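Local coordinates for protein malate dehydrogenase (Naegleria fowleri, PDB 6UM4) that probably catalyses the reversible oxidation of malate to oxaloacetate with a nicotinamide dinucleotide as cofactor, at residues P286-T291 with Q306-E311. Numbering follows the deposited sequence.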
loop_
_atom_site.group_PDB
_atom_site.type_symbol
_atom_site.label_atom_id
_atom_site.label_comp_id
_atom_site.label_asym_id
_atom_site.label_seq_id
_atom_site.Cartn_x
_atom_site.Cartn_y
_atom_site.Cartn_z
ATOM N N PRO A 286 -2.583 11.577 24.557
ATOM C CA PRO A 286 -3.811 11.337 23.789
ATOM C C PRO A 286 -5.000 11.887 24.565
ATOM O O PRO A 286 -5.271 11.457 25.687
ATOM C CB PRO A 286 -3.867 9.806 23.676
ATOM C CG PRO A 286 -2.528 9.296 24.216
ATOM C CD PRO A 286 -2.073 10.344 25.176
ATOM N N ASP A 287 -5.715 12.833 23.970
ATOM C CA ASP A 287 -6.654 13.668 24.709
ATOM C C ASP A 287 -8.075 13.300 24.300
ATOM O O ASP A 287 -8.481 13.556 23.161
ATOM C CB ASP A 287 -6.358 15.148 24.451
ATOM C CG ASP A 287 -7.197 16.086 25.321
ATOM O OD1 ASP A 287 -7.961 15.603 26.185
ATOM O OD2 ASP A 287 -7.066 17.316 25.151
ATOM N N LEU A 288 -8.818 12.688 25.228
ATOM C CA LEU A 288 -10.227 12.367 25.049
ATOM C C LEU A 288 -11.149 13.425 25.642
ATOM O O LEU A 288 -12.368 13.231 25.634
ATOM C CB LEU A 288 -10.564 11.009 25.689
ATOM C CG LEU A 288 -10.078 9.764 24.927
ATOM C CD1 LEU A 288 -10.332 8.460 25.674
ATOM C CD2 LEU A 288 -10.702 9.728 23.553
ATOM N N SER A 289 -10.604 14.543 26.135
ATOM C CA SER A 289 -11.423 15.475 26.916
ATOM C C SER A 289 -12.627 15.982 26.134
ATOM O O SER A 289 -13.649 16.312 26.737
ATOM C CB SER A 289 -10.605 16.681 27.396
ATOM O OG SER A 289 -9.441 16.296 28.106
ATOM N N PHE A 290 -12.525 16.089 24.805
ATOM C CA PHE A 290 -13.596 16.670 24.002
ATOM C C PHE A 290 -14.268 15.669 23.075
ATOM O O PHE A 290 -15.128 16.055 22.276
ATOM C CB PHE A 290 -13.040 17.845 23.195
ATOM C CG PHE A 290 -12.134 18.743 23.991
ATOM C CD1 PHE A 290 -12.657 19.664 24.885
ATOM C CD2 PHE A 290 -10.755 18.651 23.861
ATOM C CE1 PHE A 290 -11.817 20.486 25.627
ATOM C CE2 PHE A 290 -9.909 19.472 24.601
ATOM C CZ PHE A 290 -10.440 20.388 25.480
ATOM N N THR A 291 -13.892 14.401 23.154
ATOM C CA THR A 291 -14.297 13.431 22.151
ATOM C C THR A 291 -15.786 13.120 22.247
ATOM O O THR A 291 -16.354 13.045 23.343
ATOM C CB THR A 291 -13.456 12.167 22.304
ATOM O OG1 THR A 291 -12.066 12.534 22.273
ATOM C CG2 THR A 291 -13.734 11.180 21.160
ATOM N N GLN A 306 -10.115 6.884 34.980
ATOM C CA GLN A 306 -9.217 5.805 35.378
ATOM C C GLN A 306 -8.902 4.895 34.200
ATOM O O GLN A 306 -7.762 4.434 34.051
ATOM C CB GLN A 306 -9.818 5.028 36.543
ATOM C CG GLN A 306 -10.010 5.919 37.761
ATOM C CD GLN A 306 -10.354 5.144 39.020
ATOM O OE1 GLN A 306 -10.531 3.921 38.984
ATOM N NE2 GLN A 306 -10.451 5.858 40.151
ATOM N N TRP A 307 -9.896 4.616 33.354
ATOM C CA TRP A 307 -9.622 3.837 32.152
ATOM C C TRP A 307 -8.689 4.607 31.223
ATOM O O TRP A 307 -7.754 4.037 30.650
ATOM C CB TRP A 307 -10.927 3.498 31.435
ATOM C CG TRP A 307 -10.712 2.860 30.081
ATOM C CD1 TRP A 307 -10.404 1.554 29.829
ATOM C CD2 TRP A 307 -10.778 3.509 28.802
ATOM N NE1 TRP A 307 -10.287 1.347 28.471
ATOM C CE2 TRP A 307 -10.516 2.530 27.820
ATOM C CE3 TRP A 307 -11.058 4.816 28.393
ATOM C CZ2 TRP A 307 -10.504 2.821 26.456
ATOM C CZ3 TRP A 307 -11.047 5.103 27.039
ATOM C CH2 TRP A 307 -10.772 4.111 26.087
ATOM N N ILE A 308 -8.920 5.913 31.084
ATOM C CA ILE A 308 -8.039 6.749 30.273
ATOM C C ILE A 308 -6.611 6.624 30.772
ATOM O O ILE A 308 -5.680 6.366 30.001
ATOM C CB ILE A 308 -8.509 8.214 30.310
ATOM C CG1 ILE A 308 -9.871 8.351 29.642
ATOM C CG2 ILE A 308 -7.480 9.122 29.649
ATOM C CD1 ILE A 308 -10.359 9.763 29.616
ATOM N N THR A 309 -6.429 6.791 32.083
ATOM C CA THR A 309 -5.094 6.846 32.662
ATOM C C THR A 309 -4.436 5.473 32.684
ATOM O O THR A 309 -3.233 5.348 32.420
ATOM C CB THR A 309 -5.171 7.413 34.076
ATOM O OG1 THR A 309 -5.657 8.758 34.010
ATOM C CG2 THR A 309 -3.784 7.436 34.704
ATOM N N ASN A 310 -5.190 4.430 33.026
ATOM C CA ASN A 310 -4.562 3.137 33.251
ATOM C C ASN A 310 -4.520 2.260 32.014
ATOM O O ASN A 310 -3.722 1.314 31.975
ATOM C CB ASN A 310 -5.266 2.375 34.373
ATOM C CG ASN A 310 -5.240 3.129 35.680
ATOM O OD1 ASN A 310 -4.284 3.851 35.969
ATOM N ND2 ASN A 310 -6.249 2.922 36.503
ATOM N N GLU A 311 -5.367 2.526 31.019
ATOM C CA GLU A 311 -5.382 1.664 29.853
ATOM C C GLU A 311 -5.227 2.457 28.565
ATOM O O GLU A 311 -4.266 2.243 27.814
ATOM C CB GLU A 311 -6.663 0.828 29.829
ATOM C CG GLU A 311 -6.762 -0.153 30.979
ATOM C CD GLU A 311 -7.914 -1.132 30.808
ATOM O OE1 GLU A 311 -7.983 -1.823 29.758
ATOM O OE2 GLU A 311 -8.768 -1.188 31.721
#
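L288 lays its CD1 methyl against two neighbouring side chains of helix 305-317, the benzo edge of the W307 indole and the I308 chain, which meet it from the same side. The first touch is edge-on: CD1 lies near the plane of the indole, 3.7 Å from W307 CZ3, and the two side chains run at about a right angle to each other. The second is apolar packing against a methylene, with L288 CD1 4.0 Å from I308 CG1. The I308 chain also reaches back toward the start of the leucine side chain, its CD1 coming within 4.1 Å of L288 CB. W307 arrives although its CB does not point at 286-291: with CG anti to the backbone N (chi1 172°), the indole extends far enough for its six-membered ring to meet the leucine. Only 123 Å² is buried in total, most of it on L288 and I308, so this is a small, purely apolar contact.

The leucine sits where strand 285-287 gives way to a type I turn, L288 to T291, closed by T291 N bonding to L288 O at 3.1 Å. Just ahead of it, D287 OD1 accepts from S289 N at 2.8 Å with an N-H...O angle of 158°, forming an Asx turn; this donor comes from above the carboxylate plane, whereas S289 OG bonds to the same oxygen on its syn side. W277 NE1 bonds to D287 OD2, so both carboxylate oxygens are engaged.

Both segments belong to the C-terminal alpha/beta domain. The turn connects strands 285-287 and 292-293, which flank strand 271-277 in an antiparallel sheet, and L288 bridges F274 of that central strand to W307, I308 and F312 of helix 305-317.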